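PDB 5AVM: phosphoribosylformylglycinamidine cyclo-ligase from Thermus thermophilus HB8, which probably catalyses the ATP-dependent ring closure of formylglycinamidine ribonucleotide to 5-aminoimidazole ribonucleotide in de novo purine biosynthesis. Local coordinates for residues L68-A73 with A216-H221; A176-P181 with M300-P305; A204-L209 with F276-R281. All coordinates share one frame; numbering follows the deposited sequence.

Contact 1. Residues L68-A73 with A216-H221; sequences LLALEA and ALLRPH
The backbone bond Ala73 N to Leu69 O, 3.1 Å, closes a turn at the C-terminal end of helix 66-72 and holds Leu69 and Ala73 one turn apart, both facing Leu217 and Leu218 on the helix 213-218 segment. Ala70 lies between them and is touched at CA and CB. Everything that passes between the two segments is apolar. Leu69 has CG anti to the backbone N (chi1 179°), which brings CD2 to Leu217 CD2 at 3.7 Å. The same methyl lies against CB, CG and CD2 of Leu217, with Leu69 CD2 to Leu217 CB at 3.9 Å. The two leucines cross at about a right angle, a methyl set across a chain rather than two chains running alongside.

Leu218 works as a fork. Its CD2 sits 3.9 Å from Ala70 CA, in a place where the short alanine side chain lets it come close to the helix backbone. CD1, the other branch, reaches Ala73 CB at 4.0 Å. Leu218 CD2 is also 4.2 Å from Leu69 CD2. The contact joins two helices, one in the region of the N-terminal AIR synthase family domain and one in that of the C-terminal domain; Leu218 is received by Ala70 and Ala73, while Leu217 meets Leu69.

Helix 190-196 closes one side, with Tyr190 and Arg194 on Leu69 and Ile193 on Leu217. Tyr190 OH is hydrogen-bonded to Leu217 O, and Arg194 pairs with Glu72, tying the same helix to both segments by polar bonds as well. Just beyond the leucines, Arg219 O is hydrogen-bonded to Lys66 NZ.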
ATOM      1  N   LEU B  68      11.323  -8.560  10.917  1.00 28.02           N
ATOM      2  CA  LEU B  68      11.805  -9.876  11.319  1.00 29.46           C
ATOM      3  C   LEU B  68      12.603  -9.752  12.617  1.00 31.01           C
ATOM      4  O   LEU B  68      12.492 -10.599  13.505  1.00 31.65           O
ATOM      5  CB  LEU B  68      12.654 -10.477  10.202  1.00 27.64           C
ATOM      6  CG  LEU B  68      11.844 -10.631   8.915  1.00 28.79           C
ATOM      7  CD1 LEU B  68      12.727 -11.120   7.783  1.00 28.21           C
ATOM      8  CD2 LEU B  68      10.693 -11.593   9.165  1.00 27.54           C
ATOM      9  N   LEU B  69      13.390  -8.682  12.735  1.00 32.08           N
ATOM     10  CA  LEU B  69      14.176  -8.456  13.942  1.00 32.56           C
ATOM     11  C   LEU B  69      13.262  -8.312  15.160  1.00 32.71           C
ATOM     12  O   LEU B  69      13.554  -8.844  16.237  1.00 33.08           O
ATOM     13  CB  LEU B  69      15.027  -7.190  13.798  1.00 33.37           C
ATOM     14  CG  LEU B  69      15.896  -6.818  15.008  1.00 33.76           C
ATOM     15  CD1 LEU B  69      16.934  -7.911  15.261  1.00 33.74           C
ATOM     16  CD2 LEU B  69      16.581  -5.486  14.758  1.00 32.97           C
ATOM     17  N   ALA B  70      12.155  -7.593  14.979  1.00 32.38           N
ATOM     18  CA  ALA B  70      11.186  -7.350  16.048  1.00 31.72           C
ATOM     19  C   ALA B  70      10.464  -8.617  16.499  1.00 31.76           C
ATOM     20  O   ALA B  70      10.293  -8.851  17.697  1.00 31.80           O
ATOM     21  CB  ALA B  70      10.167  -6.304  15.599  1.00 30.41           C
ATOM     22  N   LEU B  71      10.024  -9.427  15.545  1.00 32.03           N
ATOM     23  CA  LEU B  71       9.327 -10.657  15.889  1.00 31.60           C
ATOM     24  C   LEU B  71      10.264 -11.539  16.707  1.00 32.62           C
ATOM     25  O   LEU B  71       9.907 -12.002  17.793  1.00 31.63           O
ATOM     26  CB  LEU B  71       8.878 -11.389  14.620  1.00 28.60           C
ATOM     27  CG  LEU B  71       7.753 -10.761  13.793  1.00 26.11           C
ATOM     28  CD1 LEU B  71       7.693 -11.440  12.441  1.00 24.50           C
ATOM     29  CD2 LEU B  71       6.427 -10.883  14.528  1.00 23.50           C
ATOM     30  N   GLU B  72      11.466 -11.753  16.179  1.00 34.19           N
ATOM     31  CA  GLU B  72      12.475 -12.567  16.844  1.00 35.83           C
ATOM     32  C   GLU B  72      12.662 -12.135  18.296  1.00 36.60           C
ATOM     33  O   GLU B  72      12.636 -12.964  19.207  1.00 38.38           O
ATOM     34  CB  GLU B  72      13.807 -12.468  16.099  1.00 36.58           C
ATOM     35  CG  GLU B  72      13.776 -13.011  14.683  1.00 39.31           C
ATOM     36  CD  GLU B  72      15.143 -12.997  14.030  1.00 42.68           C
ATOM     37  OE1 GLU B  72      15.698 -11.895  13.824  1.00 43.23           O
ATOM     38  OE2 GLU B  72      15.667 -14.091  13.728  1.00 44.63           O
ATOM     39  N   ALA B  73      12.851 -10.836  18.509  1.00 35.97           N
ATOM     40  CA  ALA B  73      13.040 -10.294  19.849  1.00 35.03           C
ATOM     41  C   ALA B  73      11.731 -10.310  20.632  1.00 35.40           C
ATOM     42  O   ALA B  73      11.693  -9.922  21.797  1.00 35.64           O
ATOM     43  CB  ALA B  73      13.578  -8.876  19.766  1.00 34.88           C
ATOM     44  N   ALA B 216      18.271  -0.576  21.511  1.00 36.90           N
ATOM     45  CA  ALA B 216      18.886   0.347  20.572  1.00 36.31           C
ATOM     46  C   ALA B 216      18.525   0.101  19.113  1.00 35.98           C
ATOM     47  O   ALA B 216      18.512   1.037  18.312  1.00 35.95           O
ATOM     48  CB  ALA B 216      20.396   0.313  20.741  1.00 37.11           C
ATOM     49  N   LEU B 217      18.224  -1.149  18.770  1.00 35.16           N
ATOM     50  CA  LEU B 217      17.891  -1.517  17.393  1.00 33.74           C
ATOM     51  C   LEU B 217      16.403  -1.451  17.072  1.00 33.29           C
ATOM     52  O   LEU B 217      16.020  -1.340  15.903  1.00 32.52           O
ATOM     53  CB  LEU B 217      18.408  -2.925  17.097  1.00 33.13           C
ATOM     54  CG  LEU B 217      19.498  -3.107  16.040  1.00 31.60           C
ATOM     55  CD1 LEU B 217      20.661  -2.179  16.303  1.00 28.76           C
ATOM     56  CD2 LEU B 217      19.955  -4.558  16.063  1.00 30.10           C
ATOM     57  N   LEU B 218      15.572  -1.524  18.108  1.00 32.46           N
ATOM     58  CA  LEU B 218      14.123  -1.475  17.938  1.00 31.69           C
ATOM     59  C   LEU B 218      13.503  -0.110  18.247  1.00 31.64           C
ATOM     60  O   LEU B 218      12.290   0.068  18.115  1.00 31.57           O
ATOM     61  CB  LEU B 218      13.449  -2.566  18.782  1.00 29.02           C
ATOM     62  CG  LEU B 218      13.690  -3.996  18.279  1.00 28.00           C
ATOM     63  CD1 LEU B 218      12.931  -4.986  19.146  1.00 27.75           C
ATOM     64  CD2 LEU B 218      13.240  -4.112  16.831  1.00 27.00           C
ATOM     65  N   ARG B 219      14.330   0.850  18.656  1.00 31.87           N
ATOM     66  CA  ARG B 219      13.839   2.196  18.931  1.00 31.00           C
ATOM     67  C   ARG B 219      13.146   2.651  17.649  1.00 30.43           C
ATOM     68  O   ARG B 219      13.749   2.662  16.568  1.00 30.86           O
ATOM     69  CB  ARG B 219      14.996   3.140  19.273  1.00 30.76           C
ATOM     70  CG  ARG B 219      14.572   4.580  19.508  1.00 30.30           C
ATOM     71  CD  ARG B 219      15.526   5.267  20.468  1.00 32.50           C
ATOM     72  NE  ARG B 219      15.414   4.728  21.830  1.00 33.68           N
ATOM     73  CZ  ARG B 219      16.450   4.348  22.574  1.00 33.40           C
ATOM     74  NH1 ARG B 219      17.687   4.442  22.094  1.00 33.81           N
ATOM     75  NH2 ARG B 219      16.251   3.875  23.797  1.00 30.84           N
ATOM     76  N   PRO B 220      11.863   3.024  17.751  1.00 28.89           N
ATOM     77  CA  PRO B 220      11.081   3.469  16.597  1.00 27.28           C
ATOM     78  C   PRO B 220      11.690   4.553  15.703  1.00 26.34           C
ATOM     79  O   PRO B 220      12.487   5.381  16.145  1.00 25.27           O
ATOM     80  CB  PRO B 220       9.767   3.922  17.231  1.00 28.04           C
ATOM     81  CG  PRO B 220       9.648   3.026  18.433  1.00 27.66           C
ATOM     82  CD  PRO B 220      11.049   3.051  18.982  1.00 28.20           C
ATOM     83  N   HIS B 221      11.298   4.519  14.432  1.00 25.13           N
ATOM     84  CA  HIS B 221      11.719   5.504  13.442  1.00 21.79           C
ATOM     85  C   HIS B 221      11.213   6.840  14.011  1.00 20.68           C
ATOM     86  O   HIS B 221      10.065   6.935  14.437  1.00 19.65           O
ATOM     87  CB  HIS B 221      11.031   5.190  12.110  1.00 19.60           C
ATOM     88  CG  HIS B 221      11.536   5.991  10.950  1.00 18.77           C
ATOM     89  ND1 HIS B 221      12.184   5.415   9.878  1.00 19.42           N
ATOM     90  CD2 HIS B 221      11.484   7.318  10.689  1.00 17.76           C
ATOM     91  CE1 HIS B 221      12.511   6.353   9.007  1.00 16.25           C
ATOM     92  NE2 HIS B 221      12.097   7.516   9.475  1.00 17.44           N
TER

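Contact 2. Residues A176-P181 with M300-P305; sequences ALLALP and MVLVLP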
ATOM      1  N   ALA B 176      22.410  25.911   3.390  1.00 36.67           N
ATOM      2  CA  ALA B 176      22.987  25.185   4.505  1.00 34.82           C
ATOM      3  C   ALA B 176      22.290  23.822   4.603  1.00 33.58           C
ATOM      4  O   ALA B 176      21.110  23.686   4.269  1.00 32.67           O
ATOM      5  CB  ALA B 176      22.784  25.973   5.794  1.00 34.60           C
ATOM      6  N   LEU B 177      23.028  22.810   5.046  1.00 32.50           N
ATOM      7  CA  LEU B 177      22.459  21.484   5.210  1.00 30.43           C
ATOM      8  C   LEU B 177      22.216  21.305   6.702  1.00 30.93           C
ATOM      9  O   LEU B 177      23.156  21.209   7.489  1.00 32.82           O
ATOM     10  CB  LEU B 177      23.422  20.408   4.699  1.00 28.10           C
ATOM     11  CG  LEU B 177      23.941  20.529   3.264  1.00 26.06           C
ATOM     12  CD1 LEU B 177      24.730  19.292   2.919  1.00 24.29           C
ATOM     13  CD2 LEU B 177      22.792  20.692   2.294  1.00 27.42           C
ATOM     14  N   LEU B 178      20.948  21.285   7.092  1.00 30.59           N
ATOM     15  CA  LEU B 178      20.574  21.128   8.491  1.00 28.64           C
ATOM     16  C   LEU B 178      19.995  19.730   8.681  1.00 27.97           C
ATOM     17  O   LEU B 178      18.978  19.379   8.091  1.00 26.81           O
ATOM     18  CB  LEU B 178      19.542  22.194   8.862  1.00 28.31           C
ATOM     19  CG  LEU B 178      19.240  22.535  10.324  1.00 29.57           C
ATOM     20  CD1 LEU B 178      18.437  23.822  10.335  1.00 30.19           C
ATOM     21  CD2 LEU B 178      18.472  21.419  11.024  1.00 28.82           C
ATOM     22  N   ALA B 179      20.658  18.929   9.503  1.00 26.62           N
ATOM     23  CA  ALA B 179      20.205  17.579   9.749  1.00 24.47           C
ATOM     24  C   ALA B 179      19.480  17.482  11.071  1.00 24.49           C
ATOM     25  O   ALA B 179      19.869  18.110  12.048  1.00 23.78           O
ATOM     26  CB  ALA B 179      21.384  16.623   9.737  1.00 24.18           C
ATOM     27  N   LEU B 180      18.403  16.705  11.081  1.00 25.64           N
ATOM     28  CA  LEU B 180      17.628  16.469  12.288  1.00 26.02           C
ATOM     29  C   LEU B 180      18.076  15.064  12.681  1.00 27.67           C
ATOM     30  O   LEU B 180      18.102  14.155  11.844  1.00 27.80           O
ATOM     31  CB  LEU B 180      16.131  16.510  11.988  1.00 25.30           C
ATOM     32  CG  LEU B 180      15.637  17.835  11.406  1.00 24.64           C
ATOM     33  CD1 LEU B 180      14.126  17.800  11.309  1.00 21.50           C
ATOM     34  CD2 LEU B 180      16.101  18.995  12.289  1.00 22.53           C
ATOM     35  N   PRO B 181      18.441  14.871  13.960  1.00 28.58           N
ATOM     36  CA  PRO B 181      18.916  13.598  14.512  1.00 27.14           C
ATOM     37  C   PRO B 181      18.010  12.378  14.434  1.00 26.42           C
ATOM     38  O   PRO B 181      16.849  12.422  14.832  1.00 26.01           O
ATOM     39  CB  PRO B 181      19.269  13.968  15.950  1.00 27.72           C
ATOM     40  CG  PRO B 181      18.240  15.005  16.280  1.00 27.29           C
ATOM     41  CD  PRO B 181      18.255  15.866  15.037  1.00 28.17           C
ATOM     42  N   MET B 300      16.997  13.342   8.818  1.00 29.35           N
ATOM     43  CA  MET B 300      16.489  14.171   7.730  1.00 29.27           C
ATOM     44  C   MET B 300      17.474  15.292   7.474  1.00 28.67           C
ATOM     45  O   MET B 300      18.076  15.804   8.408  1.00 29.94           O
ATOM     46  CB  MET B 300      15.124  14.783   8.078  1.00 28.73           C
ATOM     47  CG  MET B 300      13.937  13.888   7.785  1.00 26.02           C
ATOM     48  SD  MET B 300      12.437  14.845   7.516  1.00 26.56           S
ATOM     49  CE  MET B 300      12.750  15.501   5.906  1.00 23.21           C
ATOM     50  N   VAL B 301      17.650  15.661   6.211  1.00 28.27           N
ATOM     51  CA  VAL B 301      18.554  16.751   5.868  1.00 27.94           C
ATOM     52  C   VAL B 301      17.718  17.867   5.255  1.00 28.67           C
ATOM     53  O   VAL B 301      16.892  17.626   4.376  1.00 29.14           O
ATOM     54  CB  VAL B 301      19.643  16.319   4.846  1.00 28.01           C
ATOM     55  CG1 VAL B 301      20.581  17.490   4.560  1.00 25.33           C
ATOM     56  CG2 VAL B 301      20.433  15.125   5.383  1.00 26.73           C
ATOM     57  N   LEU B 302      17.925  19.086   5.736  1.00 28.77           N
ATOM     58  CA  LEU B 302      17.202  20.245   5.240  1.00 27.92           C
ATOM     59  C   LEU B 302      18.120  21.149   4.422  1.00 28.55           C
ATOM     60  O   LEU B 302      19.260  21.420   4.806  1.00 28.85           O
ATOM     61  CB  LEU B 302      16.607  21.031   6.412  1.00 26.73           C
ATOM     62  CG  LEU B 302      15.256  20.585   6.985  1.00 26.21           C
ATOM     63  CD1 LEU B 302      15.184  19.087   7.104  1.00 27.74           C
ATOM     64  CD2 LEU B 302      15.057  21.231   8.343  1.00 26.98           C
ATOM     65  N   VAL B 303      17.618  21.599   3.280  1.00 28.54           N
ATOM     66  CA  VAL B 303      18.366  22.493   2.412  1.00 28.20           C
ATOM     67  C   VAL B 303      17.623  23.823   2.460  1.00 29.70           C
ATOM     68  O   VAL B 303      16.464  23.915   2.058  1.00 29.91           O
ATOM     69  CB  VAL B 303      18.401  21.964   0.970  1.00 27.63           C
ATOM     70  CG1 VAL B 303      19.382  22.772   0.146  1.00 27.27           C
ATOM     71  CG2 VAL B 303      18.775  20.491   0.968  1.00 25.37           C
ATOM     72  N   LEU B 304      18.290  24.851   2.966  1.00 31.20           N
ATOM     73  CA  LEU B 304      17.678  26.163   3.100  1.00 33.44           C
ATOM     74  C   LEU B 304      18.740  27.264   3.191  1.00 35.77           C
ATOM     75  O   LEU B 304      19.917  26.976   3.429  1.00 36.48           O
ATOM     76  CB  LEU B 304      16.805  26.182   4.366  1.00 32.82           C
ATOM     77  CG  LEU B 304      17.393  25.623   5.679  1.00 32.76           C
ATOM     78  CD1 LEU B 304      18.730  26.252   6.006  1.00 33.12           C
ATOM     79  CD2 LEU B 304      16.428  25.887   6.810  1.00 31.53           C
ATOM     80  N   PRO B 305      18.339  28.539   2.994  1.00 36.06           N
ATOM     81  CA  PRO B 305      19.283  29.661   3.073  1.00 36.29           C
ATOM     82  C   PRO B 305      20.065  29.608   4.390  1.00 36.32           C
ATOM     83  O   PRO B 305      19.569  29.080   5.384  1.00 35.86           O
ATOM     84  CB  PRO B 305      18.366  30.877   2.985  1.00 35.57           C
ATOM     85  CG  PRO B 305      17.308  30.405   2.051  1.00 34.54           C
ATOM     86  CD  PRO B 305      17.006  29.013   2.575  1.00 34.64           C
TER
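Leu178 and Leu302 meet root to root: both rise on the same side of the antiparallel strands 176-181 and 300-304, and Leu178 CB lies 4.0 Å from Leu302 CB. Beyond that they part. Leu178 sends CG anti to its backbone N (chi1 -163°), whereas Leu302 keeps CG beside the N, and Leu302 CB comes to 3.3 Å from Leu178 O. Leu180 and Met300 form the next pair on this side, Leu180 CB to Met300 CB at 4.4 Å, with the sulfur end of Met300 leading away from the neighbouring strand. At the other end Leu304, its CG wedged between backbone N and carbonyl carbon (chi1 47°), swings CD1 back to 4.1 Å from Ala176 CB. Phe228 of helix 225-233 lies against Leu180, Met300 and Leu302, while helix 306-313 packs on Leu178 and Leu304.

The reverse side carries Leu177, Ala179, Val301 and Val303. Leu177 CB meets Val301 CG1 diagonally at 4.1 Å, and Leu177 CD2 meets its direct partner at Val303 CG2, 4.2 Å away; Val324 of strand 319-326 adds to the layer.

These strands are central in the mixed sheet of the C-terminal domain, between strands 240-243 and 319-326. Leu178 and Leu302 are an antiparallel hydrogen-bonded pair, Leu178 N to Leu302 O at 2.8 Å. At the ends, Leu304 N to Ala176 O and Met300 N to Leu180 O are weak, in contrast to Ala176 N to Leu304 O at 2.7 Å. Backbone bonds thus satisfy the polar groups between two apolar side-chain layers.

Contact 3. Residues A204-L209 with F276-R281; sequences APVPEL and FPYLQR
Within the C-terminal AIR synthase family domain, Tyr278 of helix 275-283 reaches the loop 204-209 that links helices 190-196 and 213-218, making a helix-to-loop contact at the surface. Its CG lies anti to the backbone N (chi1 178°), which carries the ring out from the helix to the loop.

The apolar part is a CH-pi contact and a leucine at the root of the ring. Val206 CG1 stands over one face, 4.3 Å from the centroid of the Tyr278 ring and only 19° off its normal, displaced toward CE1 and CZ. Leu209 CD2 touches lower down, 4.3 Å from Tyr278 CB. An alanine in place of Tyr278 would probably leave Val206 without the ring face it lies on and open a gap between loop and helix.

The polar part belongs to Glu208, whose chain, extended beyond CG, runs across the tyrosine at about a right angle. Its OE2 passes 3.5 Å from Tyr278 CD1 on the way to Arg281, which approaches from the opposite direction. Carboxylate and guanidinium are nearly coplanar, and Arg281 NH1 donates to the syn lone pair of Glu208 OE2 at 2.8 Å, with an N-H...O angle of 152°.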
ATOM      1  N   ALA B 204      20.895  -8.542  26.104  1.00 51.21           N
ATOM      2  CA  ALA B 204      22.015  -8.263  27.002  1.00 50.74           C
ATOM      3  C   ALA B 204      22.519  -6.833  26.853  1.00 50.54           C
ATOM      4  O   ALA B 204      22.665  -6.323  25.736  1.00 50.94           O
ATOM      5  CB  ALA B 204      23.154  -9.234  26.734  1.00 50.87           C
ATOM      6  N   PRO B 205      22.796  -6.166  27.986  1.00 49.40           N
ATOM      7  CA  PRO B 205      23.291  -4.786  28.007  1.00 48.38           C
ATOM      8  C   PRO B 205      24.625  -4.630  27.270  1.00 47.04           C
ATOM      9  O   PRO B 205      25.465  -5.529  27.291  1.00 46.68           O
ATOM     10  CB  PRO B 205      23.420  -4.491  29.504  1.00 48.90           C
ATOM     11  CG  PRO B 205      22.350  -5.349  30.111  1.00 48.86           C
ATOM     12  CD  PRO B 205      22.520  -6.644  29.353  1.00 49.20           C
ATOM     13  N   VAL B 206      24.810  -3.490  26.614  1.00 46.11           N
ATOM     14  CA  VAL B 206      26.046  -3.222  25.884  1.00 45.66           C
ATOM     15  C   VAL B 206      26.745  -2.028  26.537  1.00 46.44           C
ATOM     16  O   VAL B 206      26.096  -1.047  26.905  1.00 47.01           O
ATOM     17  CB  VAL B 206      25.765  -2.902  24.399  1.00 43.76           C
ATOM     18  CG1 VAL B 206      27.065  -2.645  23.667  1.00 41.80           C
ATOM     19  CG2 VAL B 206      25.021  -4.053  23.752  1.00 42.57           C
ATOM     20  N   PRO B 207      28.078  -2.098  26.701  1.00 46.19           N
ATOM     21  CA  PRO B 207      28.777  -0.974  27.323  1.00 45.18           C
ATOM     22  C   PRO B 207      28.552   0.344  26.597  1.00 44.16           C
ATOM     23  O   PRO B 207      27.789   1.195  27.052  1.00 43.99           O
ATOM     24  CB  PRO B 207      30.240  -1.415  27.289  1.00 45.71           C
ATOM     25  CG  PRO B 207      30.298  -2.289  26.071  1.00 45.67           C
ATOM     26  CD  PRO B 207      29.044  -3.111  26.238  1.00 45.83           C
ATOM     27  N   GLU B 208      29.210   0.489  25.452  1.00 43.18           N
ATOM     28  CA  GLU B 208      29.139   1.703  24.646  1.00 42.28           C
ATOM     29  C   GLU B 208      27.768   2.203  24.183  1.00 42.20           C
ATOM     30  O   GLU B 208      27.684   3.272  23.576  1.00 41.99           O
ATOM     31  CB  GLU B 208      30.054   1.550  23.430  1.00 41.80           C
ATOM     32  CG  GLU B 208      29.781   0.325  22.575  1.00 40.84           C
ATOM     33  CD  GLU B 208      30.898   0.060  21.578  1.00 41.48           C
ATOM     34  OE1 GLU B 208      31.104   0.894  20.671  1.00 41.14           O
ATOM     35  OE2 GLU B 208      31.575  -0.981  21.711  1.00 40.79           O
ATOM     36  N   LEU B 209      26.700   1.460  24.472  1.00 41.93           N
ATOM     37  CA  LEU B 209      25.360   1.873  24.041  1.00 40.99           C
ATOM     38  C   LEU B 209      24.539   2.552  25.131  1.00 41.00           C
ATOM     39  O   LEU B 209      23.822   3.518  24.858  1.00 42.69           O
ATOM     40  CB  LEU B 209      24.566   0.672  23.500  1.00 38.68           C
ATOM     41  CG  LEU B 209      25.182  -0.162  22.372  1.00 38.22           C
ATOM     42  CD1 LEU B 209      24.163  -1.178  21.882  1.00 36.78           C
ATOM     43  CD2 LEU B 209      25.624   0.737  21.233  1.00 37.03           C
ATOM     44  N   PHE B 276      25.609   2.435  15.625  1.00 27.33           N
ATOM     45  CA  PHE B 276      26.185   2.310  14.287  1.00 27.25           C
ATOM     46  C   PHE B 276      27.633   1.815  14.249  1.00 28.32           C
ATOM     47  O   PHE B 276      27.910   0.746  13.700  1.00 28.30           O
ATOM     48  CB  PHE B 276      26.076   3.635  13.529  1.00 26.47           C
ATOM     49  CG  PHE B 276      24.673   3.985  13.128  1.00 29.07           C
ATOM     50  CD1 PHE B 276      23.917   3.106  12.357  1.00 29.11           C
ATOM     51  CD2 PHE B 276      24.098   5.187  13.530  1.00 28.73           C
ATOM     52  CE1 PHE B 276      22.606   3.421  11.996  1.00 29.63           C
ATOM     53  CE2 PHE B 276      22.789   5.512  13.173  1.00 28.12           C
ATOM     54  CZ  PHE B 276      22.043   4.629  12.408  1.00 27.95           C
ATOM     55  N   PRO B 277      28.581   2.582  14.822  1.00 29.17           N
ATOM     56  CA  PRO B 277      29.972   2.123  14.793  1.00 29.54           C
ATOM     57  C   PRO B 277      30.134   0.770  15.474  1.00 30.36           C
ATOM     58  O   PRO B 277      31.075   0.032  15.192  1.00 29.86           O
ATOM     59  CB  PRO B 277      30.718   3.244  15.508  1.00 29.90           C
ATOM     60  CG  PRO B 277      29.690   3.787  16.459  1.00 29.69           C
ATOM     61  CD  PRO B 277      28.457   3.825  15.607  1.00 29.23           C
ATOM     62  N   TYR B 278      29.201   0.457  16.369  1.00 31.04           N
ATOM     63  CA  TYR B 278      29.206  -0.812  17.081  1.00 31.49           C
ATOM     64  C   TYR B 278      28.903  -1.919  16.075  1.00 31.33           C
ATOM     65  O   TYR B 278      29.630  -2.904  15.976  1.00 31.91           O
ATOM     66  CB  TYR B 278      28.143  -0.809  18.178  1.00 32.97           C
ATOM     67  CG  TYR B 278      28.069  -2.118  18.914  1.00 36.18           C
ATOM     68  CD1 TYR B 278      29.148  -2.574  19.668  1.00 37.10           C
ATOM     69  CD2 TYR B 278      26.944  -2.934  18.809  1.00 37.23           C
ATOM     70  CE1 TYR B 278      29.113  -3.815  20.292  1.00 38.98           C
ATOM     71  CE2 TYR B 278      26.899  -4.177  19.429  1.00 37.29           C
ATOM     72  CZ  TYR B 278      27.986  -4.611  20.163  1.00 38.72           C
ATOM     73  OH  TYR B 278      27.959  -5.850  20.754  1.00 40.92           O
ATOM     74  N   LEU B 279      27.817  -1.754  15.326  1.00 30.62           N
ATOM     75  CA  LEU B 279      27.438  -2.729  14.314  1.00 28.79           C
ATOM     76  C   LEU B 279      28.606  -2.840  13.343  1.00 28.80           C
ATOM     77  O   LEU B 279      29.076  -3.929  13.027  1.00 29.06           O
ATOM     78  CB  LEU B 279      26.188  -2.249  13.572  1.00 27.34           C
ATOM     79  CG  LEU B 279      24.933  -2.065  14.425  1.00 25.68           C
ATOM     80  CD1 LEU B 279      23.847  -1.381  13.615  1.00 24.43           C
ATOM     81  CD2 LEU B 279      24.476  -3.418  14.935  1.00 24.42           C
ATOM     82  N   GLN B 280      29.066  -1.687  12.879  1.00 28.74           N
ATOM     83  CA  GLN B 280      30.182  -1.596  11.952  1.00 30.29           C
ATOM     84  C   GLN B 280      31.352  -2.465  12.416  1.00 32.56           C
ATOM     85  O   GLN B 280      31.845  -3.310  11.668  1.00 33.70           O
ATOM     86  CB  GLN B 280      30.611  -0.131  11.850  1.00 30.30           C
ATOM     87  CG  GLN B 280      31.890   0.144  11.099  1.00 28.89           C
ATOM     88  CD  GLN B 280      32.174   1.632  11.022  1.00 30.08           C
ATOM     89  OE1 GLN B 280      31.952   2.366  11.986  1.00 31.06           O
ATOM     90  NE2 GLN B 280      32.675   2.083   9.879  1.00 30.22           N
ATOM     91  N   ARG B 281      31.786  -2.258  13.656  1.00 33.75           N
ATOM     92  CA  ARG B 281      32.897  -3.015  14.226  1.00 34.04           C
ATOM     93  C   ARG B 281      32.594  -4.510  14.315  1.00 34.97           C
ATOM     94  O   ARG B 281      33.418  -5.340  13.923  1.00 36.22           O
ATOM     95  CB  ARG B 281      33.228  -2.489  15.625  1.00 33.01           C
ATOM     96  CG  ARG B 281      34.545  -1.735  15.750  1.00 33.76           C
ATOM     97  CD  ARG B 281      34.796  -1.370  17.208  1.00 32.99           C
ATOM     98  NE  ARG B 281      34.697  -2.550  18.061  1.00 33.21           N
ATOM     99  CZ  ARG B 281      34.057  -2.586  19.226  1.00 33.98           C
ATOM    100  NH1 ARG B 281      33.454  -1.493  19.687  1.00 32.49           N
ATOM    101  NH2 ARG B 281      34.005  -3.723  19.920  1.00 32.25           N
TER

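Contacts 1 and 3 are neighbours, their centres about 15 Å apart on the same side of the chain's centre, and they touch in two places: Ala216 CB lies 4.2 Å from Leu209 CD1, and Leu217 CD1 lies 4.2 Å from Leu279 CD2. Helix 213-218 meets helix 66-72 within contact 1 and, through Ala216 and Leu217, touches both segments of contact 3. Contact 2 stands apart, in the sheet that holds strands 176-181 and 298-304, its centre about 27 Å from each of the others; its nearest atoms are about 7 Å from contact 1 and about 8 Å from contact 3. A sulfate, probably from the crystallisation liquor, lies about 4 Å from the Leu218 side chain and may mark a pocket.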